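PDB 3KYA: putative phosphatase from Bacteroides thetaiotaomicron, which is of unknown function but binds zinc ions and joins an IPT/TIG domain to a beta-propeller. Local coordinates for residues G112-R117 / V464-R469; P126-E131 / K170-S175; F401-V406 / S413-R418; N428-D433 / R442-S447. One frame throughout, in Å; residues are numbered along the deposited sequence. Where two conformers were deposited one is given.

In the fold
From the N terminus, the chain first forms the IPT/TIG domain, then gives strand 105-110 to a blade built mainly from its C-terminal strands. Interaction 1 follows directly and closes a loop of 346 residues, so it helps join the two ends of the propeller. The other three are nested inside this loop, in series, and none cross. Interaction 2 closes the next blade at its edge strand 125-126. Interaction 3 is the outer hairpin of the blade before the last. Interaction 4 folds a loop back beside the closing blade. Interactions 1 and 2 touch the same ethanediol. Arg469 links interaction 1 to interaction 4, and a water links interactions 3 and 4.

Interaction 1: residues G112-R117 / V464-R469. With EDO (1,2-ethanediol), chain J.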
# COMPACT_ATOMS: atom_id res chain seq x y z
N GLY A 112 -10.25 -32.95 -2.37
CA GLY A 112 -11.52 -32.78 -1.68
C GLY A 112 -12.56 -32.24 -2.65
O GLY A 112 -12.22 -31.70 -3.71
N TYR A 113 -13.83 -32.45 -2.31
CA TYR A 113 -14.94 -31.93 -3.10
C TYR A 113 -16.22 -31.96 -2.29
O TYR A 113 -16.32 -32.63 -1.26
CB TYR A 113 -15.14 -32.71 -4.41
CG TYR A 113 -15.68 -34.11 -4.25
CD1 TYR A 113 -14.83 -35.17 -3.91
CD2 TYR A 113 -17.02 -34.39 -4.47
CE1 TYR A 113 -15.32 -36.47 -3.78
CE2 TYR A 113 -17.51 -35.69 -4.35
CZ TYR A 113 -16.66 -36.72 -4.00
OH TYR A 113 -17.14 -38.00 -3.89
N ARG A 114 -17.20 -31.22 -2.78
CA ARG A 114 -18.49 -31.15 -2.15
C ARG A 114 -19.51 -31.21 -3.27
O ARG A 114 -19.58 -30.27 -4.09
CB ARG A 114 -18.58 -29.84 -1.35
CG ARG A 114 -19.84 -29.63 -0.58
CD ARG A 114 -19.90 -28.22 0.01
NE ARG A 114 -21.23 -27.90 0.51
CZ ARG A 114 -21.55 -27.58 1.76
NH1 ARG A 114 -20.63 -27.46 2.71
NH2 ARG A 114 -22.82 -27.31 2.05
N ASN A 115 -20.29 -32.30 -3.35
CA ASN A 115 -21.30 -32.45 -4.41
C ASN A 115 -22.56 -31.63 -4.08
O ASN A 115 -22.63 -30.99 -3.04
CB ASN A 115 -21.58 -33.95 -4.72
CG ASN A 115 -22.23 -34.71 -3.56
OD1 ASN A 115 -22.97 -34.15 -2.75
ND2 ASN A 115 -21.97 -36.01 -3.50
N ASN A 116 -23.54 -31.63 -4.98
CA ASN A 116 -24.75 -30.81 -4.77
C ASN A 116 -25.58 -31.20 -3.55
O ASN A 116 -26.28 -30.36 -3.00
CB ASN A 116 -25.64 -30.78 -6.03
CG ASN A 116 -25.96 -32.15 -6.55
OD1 ASN A 116 -25.06 -32.97 -6.73
ND2 ASN A 116 -27.23 -32.41 -6.83
N ARG A 117 -25.51 -32.47 -3.13
CA ARG A 117 -26.25 -32.91 -1.94
C ARG A 117 -25.37 -32.85 -0.69
O ARG A 117 -25.85 -33.09 0.42
CB ARG A 117 -26.82 -34.32 -2.14
CG ARG A 117 -27.84 -34.46 -3.28
CD ARG A 117 -28.35 -35.90 -3.41
NE ARG A 117 -29.08 -36.13 -4.66
CZ ARG A 117 -28.56 -36.70 -5.74
NH1 ARG A 117 -27.31 -37.13 -5.74
NH2 ARG A 117 -29.30 -36.86 -6.83
N VAL A 464 -15.53 -25.37 5.07
CA VAL A 464 -16.91 -25.54 4.58
C VAL A 464 -16.97 -25.91 3.09
O VAL A 464 -17.89 -26.59 2.65
CB VAL A 464 -17.80 -24.33 5.03
CG1 VAL A 464 -19.16 -24.34 4.34
CG2 VAL A 464 -17.99 -24.38 6.57
N GLY A 465 -15.96 -25.53 2.31
CA GLY A 465 -15.85 -26.04 0.95
C GLY A 465 -15.45 -27.53 0.95
O GLY A 465 -15.63 -28.25 -0.05
N HIS A 466 -14.94 -27.99 2.10
CA HIS A 466 -14.47 -29.37 2.30
C HIS A 466 -13.30 -29.72 1.36
O HIS A 466 -13.18 -30.85 0.85
CB HIS A 466 -15.59 -30.40 2.15
CG HIS A 466 -16.81 -30.08 2.96
ND1 HIS A 466 -16.78 -29.32 4.11
CD2 HIS A 466 -18.10 -30.51 2.84
CE1 HIS A 466 -18.00 -29.23 4.61
NE2 HIS A 466 -18.81 -29.95 3.86
N THR A 467 -12.42 -28.73 1.18
CA THR A 467 -11.29 -28.84 0.27
C THR A 467 -9.98 -28.30 0.84
O THR A 467 -9.96 -27.49 1.81
CB THR A 467 -11.54 -28.03 -1.02
OG1 THR A 467 -11.97 -26.70 -0.67
CG2 THR A 467 -12.62 -28.67 -1.89
N ILE A 468 -8.89 -28.77 0.25
CA ILE A 468 -7.58 -28.19 0.46
C ILE A 468 -7.34 -27.39 -0.81
O ILE A 468 -7.41 -27.94 -1.93
CB ILE A 468 -6.47 -29.23 0.64
CG1 ILE A 468 -6.73 -30.15 1.84
CG2 ILE A 468 -5.14 -28.52 0.78
CD1 ILE A 468 -6.87 -29.44 3.20
N ARG A 469 -7.09 -26.09 -0.65
CA ARG A 469 -6.84 -25.15 -1.74
C ARG A 469 -5.35 -24.80 -1.77
O ARG A 469 -4.64 -25.02 -0.79
CB ARG A 469 -7.64 -23.86 -1.56
CG ARG A 469 -9.11 -24.03 -1.27
CD ARG A 469 -9.89 -24.55 -2.44
NE ARG A 469 -10.02 -23.59 -3.53
CZ ARG A 469 -10.89 -22.59 -3.58
NH1 ARG A 469 -11.74 -22.36 -2.57
NH2 ARG A 469 -10.93 -21.80 -4.65
C1 EDO J . -9.01 -32.90 -7.63
O1 EDO J . -8.10 -32.26 -8.54
C2 EDO J . -9.81 -31.84 -6.87
O2 EDO J . -11.08 -32.36 -6.46
O HOH W 1 -14.37 -33.26 0.62
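Gly112 lies hard against His466 and Thr467, and this is the tight end of the contact. Its CA sits 3.6 Å from His466 O, a CA-H...O contact. Its own O lies 3.6 Å from Thr467 CG2. A side chain on Gly112 would run into His466 O and press on Thr467 CA. The backbone angles of Gly112 call for glycine in any case.

Next to this close point the chains are joined through water. One water accepts from Tyr113 N at 3.1 Å and lies 2.7 Å from His466 O, bridging the chains. An ethanediol, probably from the crystallisation liquor, donates from O2 to Gly112 O at 3.0 Å; its other end is bound by Asp128.

The looser side belongs to Arg114, which is partly exposed. Its CG is anti to the backbone N (chi1 -178°) and the chain stays extended to NE, which carries it along the turn 464-466. CB passes 3.6 Å from Gly465 O. At the end of the chain, NH1 donates to Val464 O at 2.9 Å. That bond lies in the carbonyl plane but is bent, with 138° at the hydrogen. The guanidinium is turned 28° from the plane of the His466 ring, whose ND1 is bonded to Gln463 O.

His466 and Thr467 form a G1 beta bulge facing Asp462. The turn 464-466 brings its carbonyl oxygens to residues 112-114. The first and last parts of the propeller thus meet here mainly through backbone oxygens. Arg114 and a water bond to two of them, and carbon atoms also lie against them, with no regular ladder.

Interaction 2: residues P126-E131 / K170-S175; sequences PFDGPE and KNRMLS. With EDO (1,2-ethanediol), chain J.
Phe127 lays the face of its ring on the backbone of Arg172. Arg172 CA stands over the ring centre, 3.6 Å from the centroid of Phe127 and 12° off the normal, a CH-pi contact. Phe127 CG is anti to its own carbonyl carbon (chi1 -64°), which swings the ring under Arg172. The rest of Arg172 then wraps round the ring. Its chain bends at chi3, and the guanidinium stands at 76° to the phenyl plane. Phe127 CD2 lies under the middle of one guanidinium face.

From this position Arg172 NH2 forms a salt bridge with Asp128 OD2 at 2.8 Å. The carboxylate lies at the edge of the guanidinium, but OD2 is met from above the carboxylate plane. Asp128 OD1 accepts from an ethanediol hydroxyl. The backbones are held by Phe127 N, which donates to Arg172 O at 3.0 Å. Pro126 and the selenomethionine Met173 share one face of the sheet, with Pro126 CB 4.1 Å from Met173 SE.

With an alanine in place of Phe127, the ring under Arg172 is lost, and the guanidinium would probably be less firmly held beside Asp128. Cys111, Leu110 and Ile167 also touch the Phe127 side chain.

Arg172 and Met173 form a G1 beta bulge facing Asp168, a zinc ligand. The chemistry is mixed: the ring face packs on the Arg172 backbone, the ring edge at CD2 lies against the guanidinium, and the nearby carboxylate probably balances its charge at an exposed edge.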
# COMPACT_ATOMS: atom_id res chain seq x y z
N PRO A 126 -6.88 -41.47 -3.51
CA PRO A 126 -6.23 -40.55 -4.45
C PRO A 126 -6.86 -39.16 -4.52
O PRO A 126 -8.09 -39.01 -4.33
CB PRO A 126 -6.38 -41.29 -5.80
CG PRO A 126 -7.61 -42.10 -5.64
CD PRO A 126 -7.63 -42.54 -4.20
N PHE A 127 -6.04 -38.14 -4.79
CA PHE A 127 -6.58 -36.79 -4.93
C PHE A 127 -7.54 -36.69 -6.12
O PHE A 127 -8.52 -35.95 -6.06
CB PHE A 127 -5.51 -35.72 -5.15
CG PHE A 127 -4.53 -35.52 -4.02
CD1 PHE A 127 -4.73 -36.05 -2.75
CD2 PHE A 127 -3.46 -34.66 -4.20
CE1 PHE A 127 -3.82 -35.83 -1.73
CE2 PHE A 127 -2.55 -34.41 -3.17
CZ PHE A 127 -2.74 -35.00 -1.93
N ASP A 128 -7.23 -37.41 -7.20
CA ASP A 128 -8.02 -37.39 -8.43
C ASP A 128 -8.76 -38.69 -8.68
O ASP A 128 -8.42 -39.73 -8.12
CB ASP A 128 -7.10 -37.13 -9.62
CG ASP A 128 -6.42 -35.79 -9.54
OD1 ASP A 128 -7.10 -34.79 -9.21
OD2 ASP A 128 -5.21 -35.73 -9.84
N GLY A 129 -9.78 -38.63 -9.53
CA GLY A 129 -10.58 -39.79 -9.89
C GLY A 129 -12.06 -39.45 -9.87
O GLY A 129 -12.42 -38.30 -9.61
N PRO A 130 -12.91 -40.44 -10.17
CA PRO A 130 -14.35 -40.21 -10.14
C PRO A 130 -14.88 -40.15 -8.71
O PRO A 130 -14.25 -40.71 -7.80
CB PRO A 130 -14.91 -41.45 -10.85
CG PRO A 130 -13.92 -42.51 -10.59
CD PRO A 130 -12.58 -41.83 -10.53
N GLU A 131 -16.01 -39.48 -8.51
CA GLU A 131 -16.64 -39.42 -7.20
C GLU A 131 -16.89 -40.87 -6.80
O GLU A 131 -17.26 -41.69 -7.64
CB GLU A 131 -17.91 -38.57 -7.24
CG GLU A 131 -17.66 -37.12 -7.71
CD GLU A 131 -18.87 -36.19 -7.55
OE1 GLU A 131 -19.95 -36.66 -7.12
OE2 GLU A 131 -18.73 -34.98 -7.85
N LYS A 170 3.42 -35.92 -2.63
CA LYS A 170 4.23 -36.64 -3.62
C LYS A 170 3.42 -37.72 -4.33
O LYS A 170 3.41 -37.76 -5.57
CB LYS A 170 5.48 -37.27 -2.99
CG LYS A 170 6.40 -38.01 -3.99
CD LYS A 170 7.48 -38.80 -3.25
CE LYS A 170 8.40 -39.53 -4.20
NZ LYS A 170 7.72 -40.58 -5.02
N ASN A 171 2.76 -38.60 -3.57
CA ASN A 171 1.98 -39.67 -4.22
C ASN A 171 0.51 -39.29 -4.42
O ASN A 171 -0.25 -40.07 -4.99
CB ASN A 171 2.15 -41.04 -3.52
CG ASN A 171 1.51 -41.10 -2.15
OD1 ASN A 171 1.50 -42.16 -1.51
ND2 ASN A 171 0.98 -39.99 -1.69
N ARG A 172 0.13 -38.08 -4.00
CA ARG A 172 -1.21 -37.54 -4.20
C ARG A 172 -2.28 -38.48 -3.61
O ARG A 172 -3.21 -38.90 -4.30
CB ARG A 172 -1.45 -37.24 -5.69
CG ARG A 172 -0.47 -36.17 -6.21
CD ARG A 172 -0.64 -35.83 -7.67
NE ARG A 172 -2.00 -35.42 -8.02
CZ ARG A 172 -2.51 -34.20 -7.89
NH1 ARG A 172 -1.80 -33.21 -7.34
NH2 ARG A 172 -3.76 -33.98 -8.27
N MSE A 173 -2.08 -38.81 -2.34
CA MSE A 173 -2.93 -39.72 -1.58
C MSE A 173 -3.23 -39.15 -0.22
O MSE A 173 -2.35 -38.58 0.41
CB MSE A 173 -2.19 -41.04 -1.35
CG MSE A 173 -1.84 -41.87 -2.58
SE MSE A 173 -3.42 -42.68 -3.35
CE MSE A 173 -4.13 -43.47 -1.76
N LEU A 174 -4.49 -39.29 0.21
CA LEU A 174 -4.93 -38.92 1.55
C LEU A 174 -5.04 -40.19 2.37
O LEU A 174 -5.63 -41.18 1.92
CB LEU A 174 -6.31 -38.25 1.53
CG LEU A 174 -6.94 -37.85 2.87
CD1 LEU A 174 -6.19 -36.65 3.48
CD2 LEU A 174 -8.42 -37.49 2.69
N SER A 175 -4.45 -40.18 3.56
CA SER A 175 -4.51 -41.32 4.47
C SER A 175 -4.79 -40.85 5.90
O SER A 175 -4.78 -39.63 6.19
CB SER A 175 -3.22 -42.16 4.38
OG SER A 175 -2.10 -41.38 4.78
C1 EDO J . -9.01 -32.90 -7.63
O1 EDO J . -8.10 -32.26 -8.54
C2 EDO J . -9.81 -31.84 -6.87
O2 EDO J . -11.08 -32.36 -6.46

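Interaction 3: residues F401-V406 / S413-R418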
# COMPACT_ATOMS: atom_id res chain seq x y z
N PHE A 401 -14.22 -15.47 4.79
CA PHE A 401 -13.91 -16.28 3.61
C PHE A 401 -12.70 -15.81 2.80
O PHE A 401 -12.73 -15.80 1.56
CB PHE A 401 -15.15 -16.30 2.69
CG PHE A 401 -16.48 -16.33 3.44
CD1 PHE A 401 -16.81 -17.40 4.26
CD2 PHE A 401 -17.40 -15.30 3.28
CE1 PHE A 401 -18.04 -17.44 4.93
CE2 PHE A 401 -18.63 -15.32 3.95
CZ PHE A 401 -18.96 -16.39 4.77
N CYS A 402 -11.62 -15.45 3.49
CA CYS A 402 -10.43 -14.95 2.81
C CYS A 402 -9.14 -15.10 3.62
O CYS A 402 -9.16 -15.41 4.81
CB CYS A 402 -10.65 -13.48 2.44
SG CYS A 402 -10.85 -12.39 3.87
N VAL A 403 -8.03 -14.90 2.92
CA VAL A 403 -6.71 -14.82 3.51
C VAL A 403 -6.40 -13.32 3.63
O VAL A 403 -6.52 -12.59 2.63
CB VAL A 403 -5.64 -15.50 2.65
CG1 VAL A 403 -4.25 -15.34 3.28
CG2 VAL A 403 -5.96 -17.00 2.41
N ARG A 404 -6.06 -12.86 4.83
CA ARG A 404 -5.67 -11.46 5.08
C ARG A 404 -4.15 -11.38 5.29
O ARG A 404 -3.51 -12.39 5.65
CB ARG A 404 -6.36 -10.87 6.32
CG ARG A 404 -7.85 -11.08 6.49
CD ARG A 404 -8.75 -10.14 5.70
NE ARG A 404 -8.72 -8.73 6.11
CZ ARG A 404 -9.42 -8.19 7.12
NH1 ARG A 404 -10.18 -8.94 7.91
NH2 ARG A 404 -9.32 -6.88 7.37
N LYS A 405 -3.60 -10.19 5.08
CA LYS A 405 -2.18 -9.90 5.25
C LYS A 405 -2.03 -8.80 6.31
O LYS A 405 -2.82 -7.86 6.34
CB LYS A 405 -1.58 -9.40 3.93
CG LYS A 405 -0.11 -9.00 4.00
CD LYS A 405 0.35 -8.42 2.67
CE LYS A 405 1.68 -7.74 2.76
NZ LYS A 405 2.03 -7.01 1.49
N VAL A 406 -1.03 -8.95 7.17
CA VAL A 406 -0.72 -8.00 8.23
C VAL A 406 0.76 -7.63 8.16
O VAL A 406 1.63 -8.50 8.32
CB VAL A 406 -1.01 -8.58 9.66
CG1 VAL A 406 -0.75 -7.51 10.74
CG2 VAL A 406 -2.46 -9.10 9.78
N SER A 413 -4.71 -5.98 5.22
CA SER A 413 -5.28 -5.98 3.87
C SER A 413 -5.87 -7.36 3.55
O SER A 413 -5.79 -8.28 4.37
CB SER A 413 -4.21 -5.59 2.85
OG SER A 413 -3.13 -6.50 2.86
N THR A 414 -6.48 -7.48 2.38
CA THR A 414 -7.06 -8.74 1.94
C THR A 414 -6.18 -9.25 0.81
O THR A 414 -5.99 -8.55 -0.19
CB THR A 414 -8.52 -8.59 1.50
OG1 THR A 414 -9.30 -8.15 2.62
CG2 THR A 414 -9.08 -9.93 1.02
N TYR A 415 -5.63 -10.45 0.98
CA TYR A 415 -4.69 -11.04 0.01
C TYR A 415 -5.35 -11.89 -1.05
O TYR A 415 -5.02 -11.78 -2.24
CB TYR A 415 -3.64 -11.87 0.76
CG TYR A 415 -2.66 -12.62 -0.12
CD1 TYR A 415 -1.77 -11.94 -0.96
CD2 TYR A 415 -2.59 -14.02 -0.09
CE1 TYR A 415 -0.86 -12.64 -1.76
CE2 TYR A 415 -1.69 -14.71 -0.88
CZ TYR A 415 -0.83 -14.02 -1.70
OH TYR A 415 0.07 -14.71 -2.49
N ALA A 416 -6.29 -12.75 -0.62
CA ALA A 416 -6.93 -13.69 -1.52
C ALA A 416 -8.34 -14.01 -1.05
O ALA A 416 -8.58 -14.20 0.15
CB ALA A 416 -6.09 -14.98 -1.64
N GLY A 417 -9.26 -14.08 -2.00
CA GLY A 417 -10.65 -14.41 -1.73
C GLY A 417 -11.59 -13.24 -1.98
O GLY A 417 -11.14 -12.14 -2.34
N ARG A 418 -12.88 -13.52 -1.85
CA ARG A 418 -13.96 -12.55 -2.04
C ARG A 418 -13.91 -11.93 -3.45
O ARG A 418 -14.15 -10.73 -3.62
CB ARG A 418 -13.89 -11.47 -0.95
CG ARG A 418 -13.96 -12.05 0.48
CD ARG A 418 -13.76 -10.96 1.54
NE ARG A 418 -14.90 -10.05 1.64
CZ ARG A 418 -15.93 -10.19 2.48
NH1 ARG A 418 -16.00 -11.21 3.32
NH2 ARG A 418 -16.91 -9.30 2.48
O HOH W 2 -14.20 -15.85 -0.69
O HOH W 3 -1.28 -5.47 4.60
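Val403 and the stretch Tyr415-Ala416 carry most of the backbone bonding. Val403 N donates to Ala416 O at 2.9 Å. Val403 O accepts twice, from Tyr415 N at 2.8 Å and from Ala416 N at 3.3 Å. This double acceptance marks a classic beta bulge. Beyond it, Lys405 and Ser413 form a hydrogen-bonded antiparallel pair.

Among the apolar contacts, Val403 CG1 meets the edge of the Tyr415 ring, 4.0 Å from CD2. Ile471 packs on the side of Val403, Tyr415 and Ala416. Val403 CB lies 4.3 Å from Ala416 CB.

The polar side chains cluster round Arg404. Its chain bends at chi2 (-80°) and chi3, which brings NE back to Ser413 O in a weak bond of 3.4 Å. The guanidinium also makes salt bridges to Asp363 and Asp397. A leucine at Arg404 would probably leave both aspartates without their cationic mate.

At the other end, a water spans Phe401 O and Arg418 N. Gly417 has no space for a side chain beside Phe401 O.

This is a bulged beta hairpin, the last two strands of a four-stranded antiparallel blade, as in beta-propellers.

Interaction 4: residues N428-D433 / R442-S447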
# COMPACT_ATOMS: atom_id res chain seq x y z
N ASN A 428 -22.85 -13.55 -3.29
CA ASN A 428 -22.20 -14.16 -2.13
C ASN A 428 -20.74 -13.82 -2.06
O ASN A 428 -20.04 -13.89 -3.08
CB ASN A 428 -22.30 -15.68 -2.20
CG ASN A 428 -23.71 -16.18 -2.18
OD1 ASN A 428 -24.59 -15.55 -1.58
ND2 ASN A 428 -23.94 -17.31 -2.81
N GLN A 429 -20.24 -13.50 -0.87
CA GLN A 429 -18.81 -13.26 -0.68
C GLN A 429 -18.01 -14.58 -0.58
O GLN A 429 -16.78 -14.59 -0.69
CB GLN A 429 -18.56 -12.42 0.57
CG GLN A 429 -19.20 -11.05 0.52
CD GLN A 429 -18.70 -10.20 -0.63
OE1 GLN A 429 -17.50 -10.20 -0.94
NE2 GLN A 429 -19.60 -9.46 -1.26
N TRP A 430 -18.73 -15.68 -0.36
CA TRP A 430 -18.15 -17.02 -0.29
C TRP A 430 -18.39 -17.75 -1.60
O TRP A 430 -19.28 -17.39 -2.37
CB TRP A 430 -18.76 -17.83 0.87
CG TRP A 430 -20.28 -17.89 0.85
CD1 TRP A 430 -21.13 -17.03 1.49
CD2 TRP A 430 -21.11 -18.84 0.17
NE1 TRP A 430 -22.43 -17.38 1.25
CE2 TRP A 430 -22.46 -18.48 0.43
CE3 TRP A 430 -20.86 -19.95 -0.64
CZ2 TRP A 430 -23.54 -19.20 -0.07
CZ3 TRP A 430 -21.94 -20.67 -1.14
CH2 TRP A 430 -23.26 -20.30 -0.85
N GLY A 431 -17.57 -18.76 -1.85
CA GLY A 431 -17.68 -19.55 -3.07
C GLY A 431 -16.55 -20.58 -3.20
O GLY A 431 -15.80 -20.83 -2.24
N THR A 432 -16.45 -21.17 -4.39
CA THR A 432 -15.46 -22.20 -4.65
C THR A 432 -14.53 -21.87 -5.82
O THR A 432 -13.68 -22.69 -6.17
CB THR A 432 -16.18 -23.54 -4.96
OG1 THR A 432 -16.91 -23.43 -6.19
CG2 THR A 432 -17.15 -23.91 -3.83
N ASP A 433 -14.68 -20.69 -6.41
CA ASP A 433 -13.92 -20.34 -7.61
C ASP A 433 -12.41 -20.29 -7.43
O ASP A 433 -11.90 -19.78 -6.45
CB ASP A 433 -14.36 -18.98 -8.16
CG ASP A 433 -15.86 -18.87 -8.24
OD1 ASP A 433 -16.50 -18.68 -7.17
OD2 ASP A 433 -16.40 -19.00 -9.37
N ARG A 442 -12.62 -17.46 -4.70
CA ARG A 442 -13.43 -17.42 -3.48
C ARG A 442 -13.22 -18.67 -2.65
O ARG A 442 -12.86 -19.72 -3.19
CB ARG A 442 -14.92 -17.28 -3.78
CG ARG A 442 -15.28 -15.93 -4.36
CD ARG A 442 -16.77 -15.73 -4.47
NE ARG A 442 -17.41 -16.62 -5.42
CZ ARG A 442 -18.71 -16.60 -5.71
NH1 ARG A 442 -19.52 -15.74 -5.08
NH2 ARG A 442 -19.22 -17.43 -6.61
N PHE A 443 -13.46 -18.53 -1.35
CA PHE A 443 -13.39 -19.62 -0.39
C PHE A 443 -14.70 -19.64 0.38
O PHE A 443 -15.53 -18.73 0.24
CB PHE A 443 -12.27 -19.39 0.64
CG PHE A 443 -10.87 -19.24 0.06
CD1 PHE A 443 -10.06 -20.35 -0.14
CD2 PHE A 443 -10.34 -17.98 -0.19
CE1 PHE A 443 -8.75 -20.20 -0.66
CE2 PHE A 443 -9.05 -17.82 -0.68
CZ PHE A 443 -8.26 -18.94 -0.92
N ARG A 444 -14.92 -20.70 1.17
CA ARG A 444 -16.01 -20.71 2.15
C ARG A 444 -15.26 -20.57 3.48
O ARG A 444 -14.16 -19.98 3.48
CB ARG A 444 -16.90 -21.96 2.02
CG ARG A 444 -17.54 -22.08 0.63
CD ARG A 444 -18.63 -23.12 0.54
NE ARG A 444 -19.80 -22.71 1.31
CZ ARG A 444 -21.00 -23.26 1.20
NH1 ARG A 444 -21.22 -24.25 0.35
NH2 ARG A 444 -21.99 -22.80 1.95
N ASP A 445 -15.80 -21.04 4.60
CA ASP A 445 -15.09 -20.88 5.89
C ASP A 445 -13.66 -21.48 5.83
O ASP A 445 -13.50 -22.67 5.55
CB ASP A 445 -15.85 -21.53 7.05
CG ASP A 445 -17.28 -21.02 7.18
OD1 ASP A 445 -18.03 -20.98 6.15
OD2 ASP A 445 -17.67 -20.72 8.33
N VAL A 446 -12.65 -20.67 6.11
CA VAL A 446 -11.24 -21.09 6.05
C VAL A 446 -10.60 -21.11 7.44
O VAL A 446 -10.62 -20.11 8.16
CB VAL A 446 -10.42 -20.19 5.07
CG1 VAL A 446 -10.65 -20.63 3.63
CG2 VAL A 446 -10.75 -18.69 5.27
N SER A 447 -10.00 -22.24 7.80
CA SER A 447 -9.47 -22.47 9.16
C SER A 447 -7.97 -22.78 9.26
O SER A 447 -7.34 -22.45 10.27
CB SER A 447 -10.26 -23.61 9.83
OG SER A 447 -10.18 -24.81 9.05
O HOH W 2 -14.20 -15.85 -0.69
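Trp430 carries the guanidinium of Arg444 flat on one face. The planes are 15° apart and the centres 4.2 Å, an offset stack with cation-pi character. Trp430 CZ3 lies under the middle of the guanidinium. Arg444 bends at chi3 (68°), which lays its end along the six-membered ring. Asn428 ND2 sits over the opposite face of the indole, and Phe401 meets the ring edge-to-face.

The second arginine, Arg442, is buried and held at its edge. NE and NH2 both point at Asp433 OD1, at 2.9 Å and 3.0 Å, in a side-on salt bridge. Both bonds lie in the guanidinium plane. NH1 turns the other way and donates to Asn428 O at 2.8 Å; it also pairs with Asp426. Trp430 O and Gly431 CA rest on one face of the group. The several bonds in its plane probably fix its rotation. Gly431 has to be small here, since a CB would collide with Arg442 NE.

The backbones are tied as well. Gly431 N donates to Phe443 O at 2.9 Å, and Arg442 N to Asp433 O at 3.0 Å. A water accepts from Phe443 N and bridges to Gln429 O.

Arg442 O is taken up by Arg469 of strand 467-473. The contact thus folds the loop after helix 422-426 back on the chain entering strand 446-452, an outermost strand of the antiparallel blade that closes the propeller.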